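Local coordinates for protein RNA-dependent RNA Polymerase (Bombyx mori cytoplasmic polyhedrosis virus, PDB 6TZ0) that catalyses RNA-templated RNA synthesis, making viral plus strands by fully conservative transcription and probably minus strands during genome replication, at residues 56-59 with 63-66; 224-229 with 312-317; 418-423 with 499-504. One frame throughout, in Å; residues are numbered along the deposited sequence.

Contact 1 of 3, residues 56-59 with 63-66; sequences SGED and NQLQ
The carbonyl oxygen of Gly57 is gripped from segment 63-66 by two hydrogens: the amide of Leu65 gives a nearly straight bond (N to Gly57 O, 2.6 Å, 169° at the hydrogen), and the CA of Gln64 adds a CA-H...O contact. The return bond, Gly57 N to Leu65 O at 3.1 Å, is less straight, and together they define an antiparallel hydrogen-bonded pair. It is flanked by two non-hydrogen-bonded pairs, Ser56 with Gln66 (CA to CA 4.7 Å) and Glu58 with Gln64 (CA to CA 4.4 Å). At the turn end Asp59 N donates to Asn63 O at 2.8 Å, bent to 134°. The amide of Asn63 in turn donates to Asp59 OD1; the modelled length of that bond is doubtful at this resolution. OD1 also receives a weak hydrogen bond from Asn61 N inside the turn. Asp59 CG sits between its backbone N and carbonyl carbon (chi1 61°), which sends OD1 over the turn, while OD2 is bonded to Tyr331.

The exposed face carries Ser56, Glu58, Gln64 and Gln66. There the bent chain of Gln64 brings its NE2 to 3.4 Å from Glu58 CG, so the amide meets the aliphatic part of the glutamate; amide and carboxylate planes are far from parallel. Leu65 projects from the other face, against Val225 and Arg317, where Gly57 has no side chain. Glu58 O accepts a hydrogen bond from Thr223 OG1. Alternating hydrogen-bonded and non-hydrogen-bonded pairs, closed by the Asp59 N to Asn63 O bond at the turn, identify a two-stranded beta hairpin, 54-58 with 64-68, lying against helices 224-237 and 309-320 at the surface.

Contact 2 of 3, residues 224-229 with 312-317; sequences HVESIV and NEYINR
Tyr314 OH donates a hydrogen bond to Glu226 OE2 at 2.7 Å, and this is the close-fitting part of the meeting between the helices that contain 224-229 and 312-317. The two side chains run at about a right angle, with ring and carboxylate planes 87° apart. OE2 lies at the ring edge, near the ring plane, whereas the hydroxyl reaches OE2 from above the carboxylate, 68° out of its plane. Tyr314 has CG opposite the backbone N (chi1 -178°), which extends the phenol from its helix across the gap. The Glu226 chain is straight beyond CG and bridges the remaining distance, its CG coming 3.9 Å from Tyr314 OH.

Packing is slack nearer the backbones. Val229 CG1 comes no closer than 4.5 Å to Tyr314 CB, and the nearest pair of CA atoms, Val229 and Tyr314, is 8.3 Å apart. Helix 325-339 supplies further cover, with Tyr331, Ala334 and Met338 against the Tyr314 side chain. Glu313 and Asn316 mark the solvent side of segment 312-317.

The second carboxylate oxygen, Glu226 OE1, is hydrogen-bonded to Ser60 OG and Thr223 N. A buried carboxylate in the first turn of helix 224-237, supplied with donors on both oxygens, would probably be stabilised in its charged form.

Contact 3 of 3, residues 418-423 with 499-504; sequences LNFLTT and LSFMPY
Aromatic contact dominates where Phe420 meets Phe501. The CE1 atom of Phe501 lies over one face of the Phe420 ring, displaced toward the rim, and comes 3.5 Å from Phe420 CG. Ring centroids are 5.1 Å apart with planes at 54°, a relation between stacked and perpendicular. The side chains slide past each other in opposite directions, and Phe501 CE1 is also 3.7 Å from Phe420 CB. Both phenylalanines hold CG opposite the backbone N (chi1 -179° for Phe420), a setting that lets each ring reach across backbones whose nearest CA atoms, those of Phe420 and Phe501, remain 9.2 Å apart.

A looser apolar contact comes from the next helical turn: Tyr504 CE2 approaches Phe420 CE1 at 4.4 Å, placing Phe420 against two rings of the same segment. Trp417, three residues before Phe420 on helix 413-422, meets Phe501 edge-to-face, and Pro426 also touches Phe420.

Polar bonding operates within each partner or with other parts of the fold. Thr422 N donates to Leu418 O at 3.0 Å inside helix 413-422, while Phe501 O and Pro503 O accept hydrogen bonds from Thr505 OG1 and Tyr563 OH. Within the central polymerase domain, the joining of helices 413-422 and 501-508 here is consistent with dispersion and partial burial of rings, which would make little directional demand.

Overall arrangement
Contacts 1 and 2 are neighbours, their centres about 9 Å apart: the hairpin of contact 1 rests on the helices that contact 2 joins, with Arg317 and Glu226 packing against Leu65 and Asp59. Contact 1 is a surface contact built on backbone hydrogen bonds between strands. Contact 2, buried beneath, is led by one side-chain hydrogen bond with a loose apolar contact beside it, and contact 3, partly buried, rests mainly on aromatic rings. Contact 3 shares no element with the others; it belongs to the central polymerase domain, on the opposite side of the chain's centre, its nearest atoms about 41 Å from contact 2, which lies in the N-terminal region. All three lie away from the nucleotide- and magnesium-binding residues.

Contact 1 of 3, residues 56-59 with 63-66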
loop_
_atom_site.group_PDB
_atom_site.type_symbol
_atom_site.label_atom_id
_atom_site.label_comp_id
_atom_site.label_asym_id
_atom_site.label_seq_id
_atom_site.Cartn_x
_atom_site.Cartn_y
_atom_site.Cartn_z
ATOM N N SER A 56 -14.435 -46.042 -1.614
ATOM C CA SER A 56 -14.369 -46.161 -3.059
ATOM C C SER A 56 -15.378 -45.214 -3.690
ATOM O O SER A 56 -16.411 -44.898 -3.097
ATOM C CB SER A 56 -14.632 -47.601 -3.510
ATOM O OG SER A 56 -14.588 -47.710 -4.918
ATOM N N GLY A 57 -15.063 -44.758 -4.894
ATOM C CA GLY A 57 -15.934 -43.843 -5.598
ATOM C C GLY A 57 -15.210 -43.230 -6.778
ATOM O O GLY A 57 -14.150 -43.701 -7.192
ATOM N N GLU A 58 -15.799 -42.163 -7.300
ATOM C CA GLU A 58 -15.326 -41.527 -8.519
ATOM C C GLU A 58 -14.465 -40.309 -8.212
ATOM O O GLU A 58 -14.524 -39.732 -7.126
ATOM C CB GLU A 58 -16.507 -41.113 -9.395
ATOM C CG GLU A 58 -17.295 -42.269 -9.958
ATOM C CD GLU A 58 -18.488 -41.810 -10.766
ATOM O OE1 GLU A 58 -18.765 -40.595 -10.774
ATOM O OE2 GLU A 58 -19.150 -42.660 -11.394
ATOM N N ASP A 59 -13.666 -39.916 -9.198
ATOM C CA ASP A 59 -12.845 -38.717 -9.095
ATOM C C ASP A 59 -13.624 -37.526 -9.659
ATOM O O ASP A 59 -14.843 -37.592 -9.836
ATOM C CB ASP A 59 -11.483 -38.939 -9.771
ATOM C CG ASP A 59 -11.581 -39.253 -11.258
ATOM O OD1 ASP A 59 -12.691 -39.412 -11.802
ATOM O OD2 ASP A 59 -10.518 -39.350 -11.900
ATOM N N ASN A 63 -13.783 -41.279 -12.901
ATOM C CA ASN A 63 -13.025 -42.519 -12.894
ATOM C C ASN A 63 -12.938 -43.061 -11.475
ATOM O O ASN A 63 -12.831 -42.292 -10.518
ATOM C CB ASN A 63 -11.625 -42.293 -13.457
ATOM C CG ASN A 63 -11.651 -41.774 -14.878
ATOM O OD1 ASN A 63 -11.249 -40.644 -15.142
ATOM N ND2 ASN A 63 -12.122 -42.599 -15.799
ATOM N N GLN A 64 -12.972 -44.386 -11.345
ATOM C CA GLN A 64 -13.039 -45.021 -10.033
ATOM C C GLN A 64 -11.717 -44.900 -9.292
ATOM O O GLN A 64 -10.657 -45.219 -9.838
ATOM C CB GLN A 64 -13.425 -46.490 -10.176
ATOM C CG GLN A 64 -14.847 -46.706 -10.633
ATOM C CD GLN A 64 -15.851 -46.287 -9.582
ATOM O OE1 GLN A 64 -15.653 -46.524 -8.392
ATOM N NE2 GLN A 64 -16.935 -45.659 -10.014
ATOM N N LEU A 65 -11.779 -44.448 -8.042
ATOM C CA LEU A 65 -10.580 -44.239 -7.246
ATOM C C LEU A 65 -10.818 -44.789 -5.846
ATOM O O LEU A 65 -11.950 -44.824 -5.362
ATOM C CB LEU A 65 -10.199 -42.745 -7.240
ATOM C CG LEU A 65 -8.809 -42.252 -6.815
ATOM C CD1 LEU A 65 -8.701 -41.973 -5.356
ATOM C CD2 LEU A 65 -7.759 -43.284 -7.199
ATOM N N GLN A 66 -9.739 -45.250 -5.214
ATOM C CA GLN A 66 -9.785 -45.886 -3.902
ATOM C C GLN A 66 -8.789 -45.213 -2.972
ATOM O O GLN A 66 -7.612 -45.080 -3.316
ATOM C CB GLN A 66 -9.459 -47.375 -4.005
ATOM C CG GLN A 66 -10.503 -48.184 -4.735
ATOM C CD GLN A 66 -10.073 -49.614 -4.947
ATOM O OE1 GLN A 66 -8.942 -49.986 -4.637
ATOM N NE2 GLN A 66 -10.974 -50.430 -5.476
#

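Contact 2 of 3, residues 224-229 with 312-317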
loop_
_atom_site.group_PDB
_atom_site.type_symbol
_atom_site.label_atom_id
_atom_site.label_comp_id
_atom_site.label_asym_id
_atom_site.label_seq_id
_atom_site.Cartn_x
_atom_site.Cartn_y
_atom_site.Cartn_z
ATOM N N HIS A 224 -15.832 -37.366 -2.541
ATOM C CA HIS A 224 -15.554 -37.816 -1.181
ATOM C C HIS A 224 -14.208 -38.524 -1.085
ATOM O O HIS A 224 -13.476 -38.348 -0.101
ATOM C CB HIS A 224 -16.686 -38.712 -0.686
ATOM C CG HIS A 224 -17.981 -37.989 -0.501
ATOM N ND1 HIS A 224 -18.212 -37.137 0.555
ATOM C CD2 HIS A 224 -19.111 -37.975 -1.245
ATOM C CE1 HIS A 224 -19.431 -36.638 0.461
ATOM N NE2 HIS A 224 -19.997 -37.129 -0.624
ATOM N N VAL A 225 -13.848 -39.290 -2.113
ATOM C CA VAL A 225 -12.557 -39.964 -2.114
ATOM C C VAL A 225 -11.439 -38.946 -2.301
ATOM O O VAL A 225 -10.354 -39.059 -1.711
ATOM C CB VAL A 225 -12.531 -41.035 -3.216
ATOM C CG1 VAL A 225 -11.441 -42.032 -2.947
ATOM C CG2 VAL A 225 -13.872 -41.693 -3.370
ATOM N N GLU A 226 -11.698 -37.921 -3.109
ATOM C CA GLU A 226 -10.746 -36.832 -3.248
ATOM C C GLU A 226 -10.635 -36.011 -1.972
ATOM O O GLU A 226 -9.568 -35.461 -1.686
ATOM C CB GLU A 226 -11.142 -35.955 -4.428
ATOM C CG GLU A 226 -10.916 -36.613 -5.771
ATOM C CD GLU A 226 -11.366 -35.747 -6.917
ATOM O OE1 GLU A 226 -12.046 -34.739 -6.661
ATOM O OE2 GLU A 226 -11.020 -36.059 -8.072
ATOM N N SER A 227 -11.705 -35.947 -1.175
ATOM C CA SER A 227 -11.602 -35.310 0.132
ATOM C C SER A 227 -10.748 -36.130 1.083
ATOM O O SER A 227 -10.047 -35.558 1.926
ATOM C CB SER A 227 -12.984 -35.097 0.735
ATOM O OG SER A 227 -13.584 -36.321 1.100
ATOM N N ILE A 228 -10.793 -37.461 0.958
ATOM C CA ILE A 228 -9.881 -38.314 1.719
ATOM C C ILE A 228 -8.436 -38.008 1.354
ATOM O O ILE A 228 -7.583 -37.844 2.233
ATOM C CB ILE A 228 -10.203 -39.797 1.484
ATOM C CG1 ILE A 228 -11.595 -40.123 1.973
ATOM C CG2 ILE A 228 -9.218 -40.686 2.196
ATOM C CD1 ILE A 228 -12.014 -41.462 1.563
ATOM N N VAL A 229 -8.152 -37.924 0.049
ATOM C CA VAL A 229 -6.796 -37.634 -0.427
ATOM C C VAL A 229 -6.323 -36.264 0.064
ATOM O O VAL A 229 -5.180 -36.108 0.528
ATOM C CB VAL A 229 -6.751 -37.732 -1.964
ATOM C CG1 VAL A 229 -5.380 -37.359 -2.497
ATOM C CG2 VAL A 229 -7.131 -39.121 -2.416
ATOM N N ASN A 312 1.045 -37.627 -4.983
ATOM C CA ASN A 312 1.826 -37.832 -6.200
ATOM C C ASN A 312 1.167 -38.866 -7.109
ATOM O O ASN A 312 1.176 -38.725 -8.341
ATOM C CB ASN A 312 3.242 -38.274 -5.830
ATOM C CG ASN A 312 4.204 -38.185 -6.989
ATOM O OD1 ASN A 312 3.872 -37.673 -8.055
ATOM N ND2 ASN A 312 5.402 -38.710 -6.796
ATOM N N GLU A 313 0.573 -39.902 -6.520
ATOM C CA GLU A 313 -0.097 -40.916 -7.319
ATOM C C GLU A 313 -1.386 -40.368 -7.917
ATOM O O GLU A 313 -1.761 -40.730 -9.040
ATOM C CB GLU A 313 -0.357 -42.151 -6.458
ATOM C CG GLU A 313 -0.875 -43.365 -7.207
ATOM C CD GLU A 313 -0.951 -44.603 -6.325
ATOM O OE1 GLU A 313 -0.634 -44.501 -5.121
ATOM O OE2 GLU A 313 -1.316 -45.682 -6.838
ATOM N N TYR A 314 -2.052 -39.455 -7.200
ATOM C CA TYR A 314 -3.202 -38.755 -7.768
ATOM C C TYR A 314 -2.797 -37.867 -8.941
ATOM O O TYR A 314 -3.524 -37.776 -9.937
ATOM C CB TYR A 314 -3.898 -37.922 -6.695
ATOM C CG TYR A 314 -5.129 -37.199 -7.191
ATOM C CD1 TYR A 314 -6.314 -37.879 -7.415
ATOM C CD2 TYR A 314 -5.100 -35.835 -7.438
ATOM C CE1 TYR A 314 -7.435 -37.227 -7.867
ATOM C CE2 TYR A 314 -6.214 -35.174 -7.895
ATOM C CZ TYR A 314 -7.378 -35.875 -8.105
ATOM O OH TYR A 314 -8.496 -35.219 -8.558
ATOM N N ILE A 315 -1.641 -37.207 -8.842
ATOM C CA ILE A 315 -1.167 -36.369 -9.943
ATOM C C ILE A 315 -0.797 -37.217 -11.158
ATOM O O ILE A 315 -1.104 -36.845 -12.295
ATOM C CB ILE A 315 -0.003 -35.479 -9.469
ATOM C CG1 ILE A 315 -0.517 -34.426 -8.490
ATOM C CG2 ILE A 315 0.710 -34.795 -10.624
ATOM C CD1 ILE A 315 0.570 -33.666 -7.822
ATOM N N ASN A 316 -0.176 -38.381 -10.948
ATOM C CA ASN A 316 0.143 -39.243 -12.089
ATOM C C ASN A 316 -1.122 -39.829 -12.714
ATOM O O ASN A 316 -1.195 -40.010 -13.937
ATOM C CB ASN A 316 1.099 -40.353 -11.670
ATOM C CG ASN A 316 2.450 -39.825 -11.278
ATOM O OD1 ASN A 316 2.935 -38.859 -11.855
ATOM N ND2 ASN A 316 3.082 -40.472 -10.312
ATOM N N ARG A 317 -2.134 -40.098 -11.884
ATOM C CA ARG A 317 -3.460 -40.470 -12.367
ATOM C C ARG A 317 -4.072 -39.377 -13.235
ATOM O O ARG A 317 -4.683 -39.664 -14.270
ATOM C CB ARG A 317 -4.355 -40.762 -11.168
ATOM C CG ARG A 317 -5.741 -41.223 -11.496
ATOM C CD ARG A 317 -6.509 -41.512 -10.225
ATOM N NE ARG A 317 -7.866 -41.943 -10.515
ATOM C CZ ARG A 317 -8.201 -43.203 -10.760
ATOM N NH1 ARG A 317 -9.457 -43.514 -11.031
ATOM N NH2 ARG A 317 -7.279 -44.151 -10.746
#

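Contact 3 of 3, residues 418-423 with 499-504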
loop_
_atom_site.group_PDB
_atom_site.type_symbol
_atom_site.label_atom_id
_atom_site.label_comp_id
_atom_site.label_asym_id
_atom_site.label_seq_id
_atom_site.Cartn_x
_atom_site.Cartn_y
_atom_site.Cartn_z
ATOM N N LEU A 418 -3.316 17.420 -1.182
ATOM C CA LEU A 418 -4.472 17.361 -0.290
ATOM C C LEU A 418 -5.500 16.329 -0.743
ATOM O O LEU A 418 -6.087 15.637 0.098
ATOM C CB LEU A 418 -5.114 18.742 -0.163
ATOM C CG LEU A 418 -4.650 19.638 0.987
ATOM C CD1 LEU A 418 -3.222 20.105 0.845
ATOM C CD2 LEU A 418 -5.569 20.831 1.070
ATOM N N ASN A 419 -5.710 16.182 -2.054
ATOM C CA ASN A 419 -6.607 15.141 -2.546
ATOM C C ASN A 419 -6.019 13.754 -2.350
ATOM O O ASN A 419 -6.762 12.784 -2.187
ATOM C CB ASN A 419 -6.917 15.363 -4.022
ATOM C CG ASN A 419 -7.729 16.611 -4.262
ATOM O OD1 ASN A 419 -8.619 16.944 -3.485
ATOM N ND2 ASN A 419 -7.432 17.310 -5.350
ATOM N N PHE A 420 -4.697 13.643 -2.375
ATOM C CA PHE A 420 -4.042 12.372 -2.115
ATOM C C PHE A 420 -4.189 11.973 -0.656
ATOM O O PHE A 420 -4.253 10.783 -0.335
ATOM C CB PHE A 420 -2.577 12.501 -2.517
ATOM C CG PHE A 420 -1.772 11.264 -2.332
ATOM C CD1 PHE A 420 -1.869 10.215 -3.227
ATOM C CD2 PHE A 420 -0.880 11.169 -1.282
ATOM C CE1 PHE A 420 -1.105 9.088 -3.062
ATOM C CE2 PHE A 420 -0.121 10.045 -1.111
ATOM C CZ PHE A 420 -0.229 9.010 -2.009
ATOM N N LEU A 421 -4.228 12.955 0.244
ATOM C CA LEU A 421 -4.448 12.636 1.650
ATOM C C LEU A 421 -5.909 12.299 1.924
ATOM O O LEU A 421 -6.204 11.357 2.669
ATOM C CB LEU A 421 -3.989 13.786 2.539
ATOM C CG LEU A 421 -2.485 14.007 2.554
ATOM C CD1 LEU A 421 -2.179 15.212 3.388
ATOM C CD2 LEU A 421 -1.772 12.790 3.087
ATOM N N THR A 422 -6.842 13.059 1.340
ATOM C CA THR A 422 -8.257 12.780 1.575
ATOM C C THR A 422 -8.707 11.517 0.854
ATOM O O THR A 422 -9.623 10.828 1.314
ATOM C CB THR A 422 -9.129 13.955 1.136
ATOM O OG1 THR A 422 -8.945 14.195 -0.263
ATOM C CG2 THR A 422 -8.794 15.208 1.916
ATOM N N THR A 423 -8.089 11.201 -0.278
ATOM C CA THR A 423 -8.505 10.083 -1.111
ATOM C C THR A 423 -7.295 9.250 -1.504
ATOM O O THR A 423 -6.365 9.768 -2.131
ATOM C CB THR A 423 -9.228 10.576 -2.368
ATOM O OG1 THR A 423 -10.426 11.269 -1.998
ATOM C CG2 THR A 423 -9.568 9.413 -3.282
ATOM N N LEU A 499 7.867 13.332 0.296
ATOM C CA LEU A 499 9.066 13.278 -0.538
ATOM C C LEU A 499 8.891 12.345 -1.727
ATOM O O LEU A 499 9.491 12.562 -2.784
ATOM C CB LEU A 499 10.277 12.851 0.282
ATOM C CG LEU A 499 10.851 13.912 1.206
ATOM C CD1 LEU A 499 12.001 13.325 1.997
ATOM C CD2 LEU A 499 11.303 15.097 0.374
ATOM N N SER A 500 8.080 11.308 -1.581
ATOM C CA SER A 500 7.844 10.385 -2.676
ATOM C C SER A 500 6.649 10.768 -3.534
ATOM O O SER A 500 6.190 9.941 -4.325
ATOM C CB SER A 500 7.645 8.976 -2.124
ATOM O OG SER A 500 6.483 8.909 -1.323
ATOM N N PHE A 501 6.139 11.991 -3.412
ATOM C CA PHE A 501 4.904 12.321 -4.107
ATOM C C PHE A 501 5.168 12.820 -5.522
ATOM O O PHE A 501 4.438 12.466 -6.452
ATOM C CB PHE A 501 4.107 13.344 -3.309
ATOM C CG PHE A 501 2.774 13.647 -3.900
ATOM C CD1 PHE A 501 1.770 12.697 -3.876
ATOM C CD2 PHE A 501 2.513 14.882 -4.463
ATOM C CE1 PHE A 501 0.539 12.966 -4.418
ATOM C CE2 PHE A 501 1.285 15.153 -5.005
ATOM C CZ PHE A 501 0.296 14.195 -4.982
ATOM N N MET A 502 6.192 13.647 -5.705
ATOM C CA MET A 502 6.527 14.106 -7.050
ATOM C C MET A 502 7.142 13.027 -7.951
ATOM O O MET A 502 6.833 13.047 -9.156
ATOM C CB MET A 502 7.410 15.361 -6.952
ATOM C CG MET A 502 7.724 16.040 -8.281
ATOM S SD MET A 502 6.295 16.613 -9.210
ATOM C CE MET A 502 5.865 18.085 -8.301
ATOM N N PRO A 503 7.979 12.074 -7.480
ATOM C CA PRO A 503 8.284 10.919 -8.349
ATOM C C PRO A 503 7.066 10.100 -8.752
ATOM O O PRO A 503 6.991 9.633 -9.898
ATOM C CB PRO A 503 9.263 10.103 -7.500
ATOM C CG PRO A 503 9.936 11.093 -6.690
ATOM C CD PRO A 503 8.924 12.112 -6.342
ATOM N N TYR A 504 6.100 9.940 -7.845
ATOM C CA TYR A 504 4.839 9.289 -8.179
ATOM C C TYR A 504 4.062 10.066 -9.230
ATOM O O TYR A 504 3.517 9.477 -10.168
ATOM C CB TYR A 504 3.994 9.113 -6.916
ATOM C CG TYR A 504 2.569 8.712 -7.198
ATOM C CD1 TYR A 504 2.261 7.449 -7.669
ATOM C CD2 TYR A 504 1.530 9.609 -6.997
ATOM C CE1 TYR A 504 0.960 7.089 -7.933
ATOM C CE2 TYR A 504 0.231 9.264 -7.266
ATOM C CZ TYR A 504 -0.048 8.000 -7.730
ATOM O OH TYR A 504 -1.347 7.649 -7.990
#